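PDB 2P0O: DUF871 domain-containing protein from Enterococcus faecalis, which is of unknown function but probably acts as a 6-phospho-N-acetylmuramidase, a glycosidase cleaving phosphorylated muramic acid sugars. Local coordinates for residues N146-P149 with G154-T157; S8-E13 with Q183-I188; K25-G30 with E62-M67; I102-M107 with L125-E130; R300-V305 with K341-L346. One frame throughout, in Å; residues are numbered along the deposited sequence.

Contact 1 (N146-P149 with G154-T157)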
# COMPACT_ATOMS: atom_id res chain seq x y z
N ASN A 146 -1.72 -10.82 -9.46
CA ASN A 146 -0.49 -10.56 -10.13
C ASN A 146 -0.17 -9.09 -10.11
O ASN A 146 -1.00 -8.27 -9.68
CB ASN A 146 -0.63 -11.02 -11.56
CG ASN A 146 -0.80 -12.53 -11.67
OD1 ASN A 146 -0.25 -13.28 -10.87
ND2 ASN A 146 -1.51 -12.97 -12.70
N TYR A 147 1.04 -8.75 -10.58
CA TYR A 147 1.37 -7.35 -10.91
C TYR A 147 1.70 -7.19 -12.38
O TYR A 147 1.86 -8.17 -13.10
CB TYR A 147 2.49 -6.77 -10.03
CG TYR A 147 3.73 -7.63 -9.96
CD1 TYR A 147 4.57 -7.74 -11.06
CD2 TYR A 147 4.06 -8.30 -8.79
CE1 TYR A 147 5.73 -8.53 -11.02
CE2 TYR A 147 5.22 -9.10 -8.74
CZ TYR A 147 6.05 -9.18 -9.85
OH TYR A 147 7.19 -9.94 -9.82
N TYR A 148 1.77 -5.95 -12.84
CA TYR A 148 1.76 -5.70 -14.28
C TYR A 148 2.82 -4.70 -14.64
O TYR A 148 2.56 -3.50 -14.55
CB TYR A 148 0.35 -5.25 -14.72
CG TYR A 148 -0.66 -6.32 -14.41
CD1 TYR A 148 -0.89 -7.40 -15.30
CD2 TYR A 148 -1.32 -6.33 -13.21
CE1 TYR A 148 -1.79 -8.42 -14.97
CE2 TYR A 148 -2.21 -7.35 -12.88
CZ TYR A 148 -2.42 -8.39 -13.74
OH TYR A 148 -3.33 -9.36 -13.38
N PRO A 149 4.01 -5.19 -15.08
CA PRO A 149 5.11 -4.32 -15.52
C PRO A 149 4.75 -3.43 -16.71
O PRO A 149 5.21 -2.29 -16.77
CB PRO A 149 6.23 -5.30 -15.94
CG PRO A 149 5.92 -6.60 -15.26
CD PRO A 149 4.37 -6.62 -15.24
N GLY A 154 -2.75 -3.51 -16.33
CA GLY A 154 -3.31 -3.79 -15.00
C GLY A 154 -4.83 -3.96 -15.07
O GLY A 154 -5.50 -3.51 -16.03
N ILE A 155 -5.36 -4.61 -14.03
CA ILE A 155 -6.75 -4.97 -13.99
C ILE A 155 -7.57 -3.77 -13.56
O ILE A 155 -7.03 -2.79 -13.03
CB ILE A 155 -6.99 -6.17 -13.04
CG1 ILE A 155 -6.83 -5.76 -11.58
CG2 ILE A 155 -5.99 -7.31 -13.37
CD1 ILE A 155 -6.95 -6.98 -10.59
N GLY A 156 -8.88 -3.85 -13.83
CA GLY A 156 -9.83 -2.79 -13.51
C GLY A 156 -10.51 -3.03 -12.18
O GLY A 156 -10.53 -4.17 -11.68
N THR A 157 -11.07 -1.97 -11.61
CA THR A 157 -11.64 -2.04 -10.24
C THR A 157 -12.80 -3.03 -10.14
O THR A 157 -12.92 -3.79 -9.16
CB THR A 157 -12.05 -0.63 -9.77
OG1 THR A 157 -10.87 0.15 -9.58
CG2 THR A 157 -12.84 -0.69 -8.44

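Contact 2 (S8-E13 with Q183-I188)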
# COMPACT_ATOMS: atom_id res chain seq x y z
N SER A 8 8.18 -6.53 -1.35
CA SER A 8 8.81 -7.52 -2.24
C SER A 8 10.31 -7.43 -2.17
O SER A 8 10.87 -6.36 -1.91
CB SER A 8 8.35 -7.32 -3.68
OG SER A 8 6.95 -7.55 -3.77
N VAL A 9 10.95 -8.57 -2.34
CA VAL A 9 12.40 -8.63 -2.40
C VAL A 9 12.75 -9.45 -3.62
O VAL A 9 12.07 -10.40 -3.94
CB VAL A 9 12.98 -9.25 -1.12
CG1 VAL A 9 14.47 -9.52 -1.28
CG2 VAL A 9 12.74 -8.32 0.07
N PHE A 10 13.79 -9.02 -4.34
CA PHE A 10 14.20 -9.64 -5.61
C PHE A 10 15.53 -10.34 -5.42
O PHE A 10 16.57 -9.69 -5.21
CB PHE A 10 14.23 -8.59 -6.72
CG PHE A 10 12.86 -8.05 -7.05
CD1 PHE A 10 12.28 -7.03 -6.28
CD2 PHE A 10 12.11 -8.62 -8.09
CE1 PHE A 10 10.98 -6.57 -6.57
CE2 PHE A 10 10.82 -8.15 -8.38
CZ PHE A 10 10.26 -7.13 -7.65
N LEU A 11 15.49 -11.67 -5.44
CA LEU A 11 16.68 -12.47 -5.16
C LEU A 11 17.48 -12.82 -6.40
O LEU A 11 18.39 -13.64 -6.33
CB LEU A 11 16.31 -13.74 -4.39
CG LEU A 11 15.66 -13.51 -3.03
CD1 LEU A 11 15.43 -14.84 -2.34
CD2 LEU A 11 16.55 -12.60 -2.19
N GLY A 12 17.14 -12.18 -7.53
CA GLY A 12 17.90 -12.29 -8.78
C GLY A 12 19.19 -11.50 -8.67
O GLY A 12 20.03 -11.51 -9.58
N GLU A 13 19.36 -10.83 -7.55
CA GLU A 13 20.57 -10.07 -7.26
C GLU A 13 21.01 -10.36 -5.81
O GLU A 13 20.21 -10.84 -4.99
CB GLU A 13 20.28 -8.57 -7.51
CG GLU A 13 20.20 -8.16 -9.03
CD GLU A 13 18.75 -7.94 -9.58
OE1 GLU A 13 17.81 -7.61 -8.80
OE2 GLU A 13 18.57 -8.07 -10.82
N GLN A 183 13.15 2.51 -5.78
CA GLN A 183 13.70 1.65 -6.82
C GLN A 183 12.64 0.82 -7.51
O GLN A 183 12.09 -0.12 -6.91
CB GLN A 183 14.70 0.67 -6.22
CG GLN A 183 16.13 0.96 -6.52
CD GLN A 183 17.03 -0.17 -6.02
OE1 GLN A 183 17.70 -0.05 -4.98
NE2 GLN A 183 17.00 -1.31 -6.73
N THR A 184 12.39 1.13 -8.78
CA THR A 184 11.40 0.39 -9.56
C THR A 184 12.08 -0.77 -10.31
O THR A 184 13.25 -0.68 -10.67
CB THR A 184 10.62 1.30 -10.53
OG1 THR A 184 11.56 2.02 -11.34
CG2 THR A 184 9.76 2.29 -9.75
N ARG A 185 11.33 -1.85 -10.51
CA ARG A 185 11.86 -3.04 -11.18
C ARG A 185 11.91 -2.78 -12.69
O ARG A 185 10.96 -2.25 -13.27
CB ARG A 185 10.98 -4.27 -10.84
CG ARG A 185 11.16 -5.52 -11.72
CD ARG A 185 12.03 -6.66 -11.18
NE ARG A 185 13.23 -6.23 -10.47
CZ ARG A 185 14.35 -6.96 -10.32
NH1 ARG A 185 15.37 -6.43 -9.63
NH2 ARG A 185 14.49 -8.18 -10.85
N GLY A 186 13.04 -3.16 -13.30
CA GLY A 186 13.21 -3.18 -14.74
C GLY A 186 12.45 -4.33 -15.36
O GLY A 186 11.85 -5.16 -14.65
N PRO A 187 12.45 -4.41 -16.70
CA PRO A 187 13.14 -3.55 -17.66
C PRO A 187 12.35 -2.28 -18.07
O PRO A 187 12.92 -1.38 -18.70
CB PRO A 187 13.35 -4.49 -18.86
CG PRO A 187 12.19 -5.43 -18.80
CD PRO A 187 11.69 -5.48 -17.38
N ILE A 188 11.07 -2.20 -17.69
CA ILE A 188 10.23 -1.06 -18.06
C ILE A 188 10.25 0.09 -17.05
O ILE A 188 10.12 1.23 -17.45
CB ILE A 188 8.75 -1.46 -18.42
CG1 ILE A 188 8.69 -2.68 -19.37
CG2 ILE A 188 7.95 -0.25 -19.00
CD1 ILE A 188 9.54 -2.55 -20.65

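Contact 3 (K25-G30 with E62-M67)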
# COMPACT_ATOMS: atom_id res chain seq x y z
N LYS A 25 13.56 -1.31 8.26
CA LYS A 25 12.76 -0.09 8.38
C LYS A 25 11.29 -0.35 8.07
O LYS A 25 10.42 0.17 8.76
CB LYS A 25 13.26 0.98 7.44
CG LYS A 25 14.35 1.81 8.05
CD LYS A 25 14.92 2.78 7.03
CE LYS A 25 16.17 3.41 7.62
NZ LYS A 25 16.64 4.46 6.68
N MSE A 26 11.01 -1.15 7.05
CA MSE A 26 9.63 -1.43 6.66
C MSE A 26 8.89 -2.16 7.78
O MSE A 26 7.76 -1.81 8.11
CB MSE A 26 9.58 -2.18 5.32
CG MSE A 26 10.01 -1.29 4.14
SE MSE A 26 8.88 0.33 3.92
CE MSE A 26 7.54 -0.41 2.70
N LYS A 27 9.56 -3.14 8.40
CA LYS A 27 9.01 -3.78 9.59
C LYS A 27 8.62 -2.77 10.69
O LYS A 27 7.50 -2.81 11.18
CB LYS A 27 9.96 -4.83 10.15
CG LYS A 27 9.53 -5.36 11.52
CD LYS A 27 8.38 -6.32 11.37
CE LYS A 27 7.94 -6.82 12.73
NZ LYS A 27 6.88 -7.85 12.54
N ALA A 28 9.54 -1.87 11.06
CA ALA A 28 9.22 -0.80 12.01
C ALA A 28 8.12 0.16 11.52
O ALA A 28 7.50 0.88 12.31
CB ALA A 28 10.49 -0.03 12.43
N LEU A 29 7.84 0.16 10.23
CA LEU A 29 6.78 1.01 9.71
C LEU A 29 5.45 0.27 9.63
O LEU A 29 4.50 0.80 9.05
CB LEU A 29 7.18 1.53 8.33
CG LEU A 29 7.93 2.86 8.13
CD1 LEU A 29 8.52 3.47 9.36
CD2 LEU A 29 8.96 2.77 6.98
N GLY A 30 5.37 -0.95 10.17
CA GLY A 30 4.12 -1.72 10.12
C GLY A 30 3.93 -2.72 8.98
O GLY A 30 2.80 -3.14 8.69
N GLU A 62 13.33 -10.68 12.21
CA GLU A 62 12.52 -9.50 12.08
C GLU A 62 11.03 -9.83 12.30
O GLU A 62 10.22 -8.93 12.39
CB GLU A 62 12.80 -8.89 10.71
CG GLU A 62 12.70 -7.39 10.63
CD GLU A 62 13.60 -6.64 11.58
OE1 GLU A 62 14.78 -7.03 11.76
OE2 GLU A 62 13.13 -5.62 12.13
N LYS A 63 10.71 -11.12 12.42
CA LYS A 63 9.34 -11.64 12.60
C LYS A 63 8.44 -11.25 11.45
O LYS A 63 7.44 -10.53 11.60
CB LYS A 63 8.74 -11.24 13.95
CG LYS A 63 9.37 -11.94 15.14
CD LYS A 63 9.02 -11.19 16.39
CE LYS A 63 9.81 -11.70 17.60
NZ LYS A 63 9.70 -10.68 18.69
N MSE A 64 8.84 -11.72 10.28
CA MSE A 64 8.15 -11.40 9.05
C MSE A 64 7.94 -12.68 8.28
O MSE A 64 8.73 -13.62 8.37
CB MSE A 64 8.97 -10.43 8.22
CG MSE A 64 9.19 -9.09 8.89
SE MSE A 64 10.34 -7.97 7.78
CE MSE A 64 9.07 -7.22 6.49
N LYS A 65 6.86 -12.71 7.52
CA LYS A 65 6.53 -13.86 6.73
C LYS A 65 7.21 -13.76 5.37
O LYS A 65 7.64 -12.67 4.97
CB LYS A 65 5.01 -13.94 6.60
CG LYS A 65 4.37 -14.15 7.97
CD LYS A 65 2.87 -14.35 7.88
CE LYS A 65 2.53 -15.78 7.50
NZ LYS A 65 1.08 -15.89 7.17
N ILE A 66 7.36 -14.91 4.71
CA ILE A 66 7.89 -14.97 3.36
C ILE A 66 7.05 -15.91 2.50
O ILE A 66 6.99 -17.12 2.74
CB ILE A 66 9.35 -15.47 3.28
CG1 ILE A 66 10.31 -14.61 4.12
CG2 ILE A 66 9.81 -15.47 1.84
CD1 ILE A 66 11.77 -15.14 4.13
N MSE A 67 6.41 -15.34 1.49
CA MSE A 67 5.72 -16.12 0.50
C MSE A 67 6.70 -16.22 -0.67
O MSE A 67 7.19 -15.19 -1.17
CB MSE A 67 4.41 -15.41 0.14
CG MSE A 67 3.69 -15.88 -1.15
SE MSE A 67 3.23 -17.79 -1.04
CE MSE A 67 1.95 -17.81 0.44

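Contact 4 (I102-M107 with L125-E130)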
# COMPACT_ATOMS: atom_id res chain seq x y z
N ILE A 102 2.95 -28.68 -9.59
CA ILE A 102 2.46 -29.22 -8.31
C ILE A 102 0.96 -29.44 -8.42
O ILE A 102 0.23 -28.58 -8.92
CB ILE A 102 2.83 -28.27 -7.10
CG1 ILE A 102 4.35 -28.24 -6.84
CG2 ILE A 102 2.06 -28.64 -5.83
CD1 ILE A 102 5.05 -29.60 -6.67
N THR A 103 0.49 -30.60 -7.97
CA THR A 103 -0.95 -30.86 -8.01
C THR A 103 -1.72 -30.13 -6.90
O THR A 103 -1.17 -29.77 -5.85
CB THR A 103 -1.28 -32.36 -7.93
OG1 THR A 103 -1.04 -32.83 -6.61
CG2 THR A 103 -0.43 -33.15 -8.92
N ILE A 104 -3.01 -29.94 -7.16
CA ILE A 104 -3.96 -29.40 -6.19
C ILE A 104 -3.92 -30.24 -4.91
O ILE A 104 -3.98 -29.70 -3.79
CB ILE A 104 -5.39 -29.37 -6.78
CG1 ILE A 104 -5.50 -28.33 -7.92
CG2 ILE A 104 -6.43 -29.10 -5.71
CD1 ILE A 104 -5.41 -26.88 -7.49
N GLU A 105 -3.78 -31.55 -5.09
CA GLU A 105 -3.68 -32.50 -4.00
C GLU A 105 -2.45 -32.31 -3.11
O GLU A 105 -2.55 -32.36 -1.88
CB GLU A 105 -3.72 -33.93 -4.54
CG GLU A 105 -3.72 -35.00 -3.47
CD GLU A 105 -3.37 -36.37 -4.00
OE1 GLU A 105 -3.42 -36.58 -5.23
OE2 GLU A 105 -3.06 -37.26 -3.16
N GLN A 106 -1.29 -32.10 -3.73
CA GLN A 106 -0.07 -31.80 -2.99
C GLN A 106 -0.26 -30.52 -2.19
O GLN A 106 0.12 -30.43 -1.02
CB GLN A 106 1.09 -31.64 -3.95
CG GLN A 106 1.65 -32.96 -4.46
CD GLN A 106 2.59 -32.74 -5.60
OE1 GLN A 106 2.22 -32.18 -6.63
NE2 GLN A 106 3.83 -33.16 -5.44
N MSE A 107 -0.89 -29.55 -2.85
CA MSE A 107 -1.15 -28.25 -2.28
C MSE A 107 -2.06 -28.29 -1.07
O MSE A 107 -1.82 -27.57 -0.11
CB MSE A 107 -1.72 -27.33 -3.35
CG MSE A 107 -0.63 -26.66 -4.17
SE MSE A 107 -1.32 -25.50 -5.61
CE MSE A 107 -3.07 -25.02 -4.86
N LEU A 125 -13.38 -22.51 -9.89
CA LEU A 125 -14.30 -23.12 -8.92
C LEU A 125 -14.05 -24.63 -8.74
O LEU A 125 -14.34 -25.19 -7.68
CB LEU A 125 -15.75 -22.86 -9.32
CG LEU A 125 -16.80 -22.76 -8.19
CD1 LEU A 125 -17.91 -21.76 -8.58
CD2 LEU A 125 -17.42 -24.12 -7.79
N GLU A 126 -13.51 -25.26 -9.78
CA GLU A 126 -13.21 -26.69 -9.80
C GLU A 126 -12.01 -27.02 -8.93
O GLU A 126 -12.04 -27.95 -8.13
CB GLU A 126 -12.92 -27.17 -11.23
CG GLU A 126 -14.13 -27.26 -12.14
CD GLU A 126 -14.68 -25.90 -12.56
OE1 GLU A 126 -13.88 -24.96 -12.83
OE2 GLU A 126 -15.93 -25.77 -12.62
N GLU A 127 -10.94 -26.25 -9.12
CA GLU A 127 -9.71 -26.39 -8.34
C GLU A 127 -9.98 -26.13 -6.86
O GLU A 127 -9.47 -26.84 -6.00
CB GLU A 127 -8.63 -25.44 -8.88
CG GLU A 127 -8.20 -25.76 -10.30
CD GLU A 127 -7.32 -24.67 -10.94
OE1 GLU A 127 -7.57 -23.45 -10.77
OE2 GLU A 127 -6.37 -25.06 -11.65
N VAL A 128 -10.80 -25.12 -6.57
CA VAL A 128 -11.22 -24.79 -5.21
C VAL A 128 -12.05 -25.94 -4.63
O VAL A 128 -11.91 -26.26 -3.45
CB VAL A 128 -12.02 -23.46 -5.15
CG1 VAL A 128 -12.38 -23.11 -3.72
CG2 VAL A 128 -11.23 -22.33 -5.73
N ALA A 129 -12.88 -26.56 -5.46
CA ALA A 129 -13.66 -27.71 -5.05
C ALA A 129 -12.77 -28.95 -4.81
O ALA A 129 -13.10 -29.84 -4.01
CB ALA A 129 -14.75 -28.01 -6.09
N GLU A 130 -11.62 -28.99 -5.50
CA GLU A 130 -10.71 -30.13 -5.36
C GLU A 130 -9.90 -30.03 -4.07
O GLU A 130 -9.66 -31.03 -3.38
CB GLU A 130 -9.79 -30.23 -6.58
CG GLU A 130 -8.93 -31.49 -6.63
CD GLU A 130 -8.03 -31.56 -7.85
OE1 GLU A 130 -8.03 -30.60 -8.67
OE2 GLU A 130 -7.32 -32.57 -8.00
O HOH W 1 -4.80 -32.92 -7.76

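Contact 5 (R300-V305 with K341-L346)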
# COMPACT_ATOMS: atom_id res chain seq x y z
N ARG A 300 -11.22 27.42 -6.73
CA ARG A 300 -10.74 26.43 -5.76
C ARG A 300 -10.67 25.01 -6.34
O ARG A 300 -11.47 24.13 -5.96
CB ARG A 300 -11.63 26.47 -4.51
CG ARG A 300 -11.62 27.84 -3.81
CD ARG A 300 -12.72 27.97 -2.79
NE ARG A 300 -14.02 28.17 -3.43
CZ ARG A 300 -15.20 27.85 -2.88
NH1 ARG A 300 -15.25 27.29 -1.66
NH2 ARG A 300 -16.32 28.09 -3.56
N PRO A 301 -9.72 24.78 -7.29
CA PRO A 301 -9.65 23.42 -7.85
C PRO A 301 -9.35 22.38 -6.77
O PRO A 301 -8.92 22.73 -5.65
CB PRO A 301 -8.53 23.52 -8.92
CG PRO A 301 -7.72 24.72 -8.54
CD PRO A 301 -8.74 25.68 -7.90
N VAL A 302 -9.63 21.12 -7.09
CA VAL A 302 -9.42 20.03 -6.13
C VAL A 302 -8.08 20.17 -5.40
O VAL A 302 -7.04 20.34 -6.02
CB VAL A 302 -9.65 18.60 -6.77
CG1 VAL A 302 -8.76 18.38 -8.00
CG2 VAL A 302 -9.42 17.51 -5.72
N GLY A 303 -8.12 20.16 -4.09
CA GLY A 303 -6.91 20.21 -3.26
C GLY A 303 -6.65 21.57 -2.67
O GLY A 303 -5.77 21.71 -1.85
N THR A 304 -7.43 22.56 -3.08
CA THR A 304 -7.29 23.93 -2.59
C THR A 304 -7.57 24.03 -1.09
O THR A 304 -8.62 23.58 -0.61
CB THR A 304 -8.10 24.96 -3.45
OG1 THR A 304 -7.61 24.96 -4.81
CG2 THR A 304 -7.95 26.39 -2.91
N VAL A 305 -6.61 24.60 -0.37
CA VAL A 305 -6.77 24.90 1.06
C VAL A 305 -7.23 26.33 1.25
O VAL A 305 -6.58 27.30 0.79
CB VAL A 305 -5.44 24.69 1.82
CG1 VAL A 305 -5.65 24.81 3.33
CG2 VAL A 305 -4.82 23.34 1.45
N LYS A 341 0.93 15.11 -6.13
CA LYS A 341 1.24 13.75 -5.71
C LYS A 341 0.46 13.30 -4.46
O LYS A 341 0.21 12.11 -4.27
CB LYS A 341 2.77 13.58 -5.54
CG LYS A 341 3.24 12.45 -4.58
CD LYS A 341 3.49 11.09 -5.28
CE LYS A 341 4.48 10.21 -4.49
NZ LYS A 341 4.96 8.95 -5.27
N ASP A 342 0.03 14.23 -3.61
CA ASP A 342 -0.69 13.82 -2.41
C ASP A 342 -2.20 13.86 -2.56
O ASP A 342 -2.94 13.41 -1.68
CB ASP A 342 -0.23 14.62 -1.17
CG ASP A 342 1.17 14.23 -0.73
OD1 ASP A 342 1.65 13.14 -1.13
OD2 ASP A 342 1.82 15.01 0.00
N GLN A 343 -2.67 14.33 -3.71
CA GLN A 343 -4.11 14.47 -3.86
C GLN A 343 -4.91 13.17 -3.86
O GLN A 343 -6.09 13.20 -3.61
CB GLN A 343 -4.41 15.32 -5.11
CG GLN A 343 -4.15 16.81 -4.84
CD GLN A 343 -4.42 17.68 -6.04
OE1 GLN A 343 -5.27 17.36 -6.85
NE2 GLN A 343 -3.70 18.78 -6.17
N THR A 344 -4.30 12.03 -4.16
CA THR A 344 -5.04 10.77 -4.03
C THR A 344 -5.24 10.33 -2.56
O THR A 344 -5.92 9.36 -2.28
CB THR A 344 -4.40 9.62 -4.78
OG1 THR A 344 -3.02 9.50 -4.38
CG2 THR A 344 -4.50 9.83 -6.32
N ILE A 345 -4.63 11.04 -1.62
CA ILE A 345 -4.86 10.78 -0.20
C ILE A 345 -6.20 11.39 0.23
O ILE A 345 -6.90 10.86 1.13
CB ILE A 345 -3.72 11.37 0.67
CG1 ILE A 345 -2.40 10.69 0.29
CG2 ILE A 345 -4.03 11.24 2.18
CD1 ILE A 345 -1.13 11.45 0.79
N LEU A 346 -6.59 12.49 -0.43
CA LEU A 346 -7.82 13.21 -0.04
C LEU A 346 -9.10 12.39 0.09
O LEU A 346 -9.79 12.59 1.05
CB LEU A 346 -8.11 14.46 -0.91
CG LEU A 346 -7.02 15.55 -0.92
CD1 LEU A 346 -7.25 16.56 -2.05
CD2 LEU A 346 -6.94 16.24 0.47

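Contact 1 (N146-P149 with G154-T157)
Tyr148 packs against Gly154 and Ile155 within one long loop of the TIM barrel, the connection that leaves strand 141-144 and leads into helix 157-169. Van der Waals packing does all the work here, first between aromatic ring and backbone. The ring root lies against the glycine, with Tyr148 CD2 3.7 Å from Gly154 CA and Tyr148 CB 3.9 Å from Gly154 N. At Gly154 the ring meets bare main chain. The tyrosine chi1 of -60° sets CG beside its own backbone N and aims the ring across the loop.

The second group is apolar contact between side chains. Ile155 CG2 meets the far end of the tyrosine, 3.7 Å from Tyr148 CZ and 3.4 Å from Tyr148 OH, and the two side chains cross at about a right angle. Ile155 carries CG1 between its backbone N and carbonyl carbon (chi1 72°), which places CG2 beside the backbone N, and it is this methyl that meets the phenol.

Polar groups of both segments find partners on the neighbouring loop instead. Tyr148 O accepts from Arg199 NH2, Gly154 N bonds Glu196 OE1, and the backbone of Ile155 pairs with Thr194 and Glu196. Gly156 then N-caps the helix that begins at Thr157.

Chemically the contact is a shape fit without polar pairing of its own: a broad ring, a bare backbone and one branched methyl pack together across the bend at the surface, while hydrogen bonds to residues 194-199 hold its two limbs in position.

Contact 2 (S8-E13 with Q183-I188)
Phe10 opens the contact on the loop that follows strand 4-8, the first strand of the TIM barrel, by offering one ring face to the guanidinium of Arg185. The two flat groups are stacked, 4.1 Å between centres with their planes 20° apart, and Arg185 NE lies over the ring displaced toward its rim. The aliphatic part joins in as well: Arg185 CD comes within 3.4 Å of Phe10 CE2. Phenylalanine suits the place because its flat ring covers both the methylene and the delocalised cation.

Leu11 then turns away onto strand 33-38, as expected of a buried aliphatic residue, while Gly12 carries the exposed backbone round to Glu13. The acid approaches the same guanidinium at its edge. Arg185 NH1 donates to Glu13 OE1 over 2.8 Å at 162°, a salt bridge that uses the syn lone pair and lies close to the guanidinium plane. The carboxylate itself is twisted 54° from that plane. Bends at chi2 and chi3 of the arginine swing its head back to meet both partners.

Arg185 N also bonds Asp223 OD1 and Phe10 touches Pro224, so both residues border the loop after strand 218-221. The chemistry implies a division of labour within one cation: one face is taken by the aromatic ring, its edge by the carboxylate, and the two together probably restrict rotation of the guanidinium while joining the first and seventh loops of the barrel.

Contact 3 (K25-G30 with E62-M67)
Two Schellman motifs meet here on the N-terminal side of the TIM-barrel strands, where Lys27, on helix 17-28, reaches over the turn formed by Glu62, Lys63 and Met64 between helix 48-62 and strand 65-70. Gly30, with positive phi, is the C-prime residue of the first motif, Lys63 that of the second. Glycine suits such a backbone angle, and the end of the exposed Lys63 side chain leads away from the contact.

In Lys27, CG stands anti to the backbone N (chi1 170°), and a bend at chi2 then lays the rest of the chain along the turn, where Lys27 CE passes 3.1 Å from Glu62 O, a contact and not a bond. Its methylenes slide past Glu62 and Met64 in opposite directions. Both Glu62 CG and Glu62 OE2 lie against the first of them, CG 3.8 Å from Lys27 CB and OE2 3.7 Å from Lys27 CG; OE2 is 6.6 Å from Lys27 NZ, so the opposite charges do not pair. Further along the chain, Lys27 CD meets Met64 CG at 3.8 Å, while the selenium of this selenomethionine comes to 4.0 Å from Lys27 CB. A flexible, apolar chain fits this buried position, which also borders Ile7 of strand 4-8.

With a salt bridge to Asp32 OD1 and a hydrogen bond to Lys63 O, the ammonium ties the end of helix 17-28 to the residues just ahead of strands 33-38 and 65-70. The bond from Lys27 NZ to Lys63 O is 2.9 Å long, with the nitrogen 36° above the carbonyl plane.

Contact 4 (I102-M107 with L125-E130)
Ile104 lies against Glu127 and Glu130 where two neighbouring outer helices of the TIM barrel, 104-111 and 125-133, come together near the surface. The isoleucine divides its branches between the two acids. Its CG1 arm extends to CD1 on the Glu127 side; the two side chains cross at about a right angle, and Ile104 CD1 ends 3.8 Å from Glu127 CB. The methyl CG2, anti to the isoleucine backbone N, meets Glu130 instead, 3.6 Å from Glu130 CG.

Glu130 runs obliquely over the isoleucine as a fully extended chain (chi2 180°): its CB and CG meet the CG2 methyl, and the carboxylate itself rests on Ile104, with Glu130 OE1 3.5 Å from Ile104 CB. Glutamate suits this half-buried seam because its stem is apolar and its end polar, and branched isoleucine supplies two contact surfaces at once. Glu127 contributes its stem alone, its OE1 accepting from Thr124 N at the start of its own helix. Deeper in, Leu131 packs on both Ile104 and Met107, and Met107 continues to strand 115-119.

The start of helix 104-111 is closed by a capping box. Gln106 N donates to Thr103 OG1 over 3.0 Å, and Thr103 N returns a nearly straight bond to Gln106 OE1, 2.7 Å and in the carbonyl plane. The Glu130 carboxylate, close to this helix start, would probably be stabilised by it. The Glu105 N-H in the first turn is taken up by a water, which accepts from Glu105 N at 3.2 Å and donates to Glu130 OE2 at 2.6 Å.

Contact 5 (R300-V305 with K341-L346)
Gln343 lays its carboxamide against Val302 in a tight turn: the carbonyl Val302 O sits almost equally far from Gln343 OE1, at 3.6 Å, and Gln343 NE2, at 3.7 Å. The valine joins from its side chain too, with Val302 CG1 3.8 Å from Gln343 OE1. These are packing distances, and the polar atoms are served by others: Gln343 NE2 donates to Ile338 O, and Val302 O accepts from Arg337 NH2. An extended glutamine can span from its own turn to this neighbour while keeping its hydrogen bond to Ile338 O.

Leu346, one turn further along, packs next to it with Leu346 CD1 3.9 Å from Gly303 CA and more loosely against Val302 CG2. Gly303 occupies the third position of a type II beta turn, Pro301 to Thr304; its phi of 103° suits glycine, and a beta carbon here would also crowd Gln343 NE2. Pro301 O closes the turn, receiving Thr304 N at 3.0 Å and Thr304 OG1 at 2.7 Å; threonine reinforces it with both backbone and hydroxyl.

The turn leads into strand 304-308, between strands 319-322 and 332-337 in the antiparallel sheet of the C-terminal region, probably cyclophilin-like. Leu346 also rests on Leu245 of strand 242-247, in the mixed sheet, and Ile345 on Phe204 of helix 203-212, so 341-346 sits where the turn, that strand and a barrel helix meet.

How the contacts relate
Contacts 1 and 2 are the pair that touch, their centres about 17 Å apart: Pro149 O lies 4.0 Å from Ile188 CB, and Tyr147 OH 4.3 Å from Phe10 CE2. Both involve loops leaving the C-terminal ends of barrel strands, the face where TIM-barrel enzymes usually hold their active site, though no catalytic residue is identified here. Contact 3 joins elements on the opposite, N-terminal side of the strands, about 18 Å from contact 2 between centres, and contact 4 joins outer helices. Contact 5 belongs to the C-terminal region, about 46 Å from contact 4 between centres. The bound sodium ion, held by Met211, Asp213 and Val216, involves none of the five.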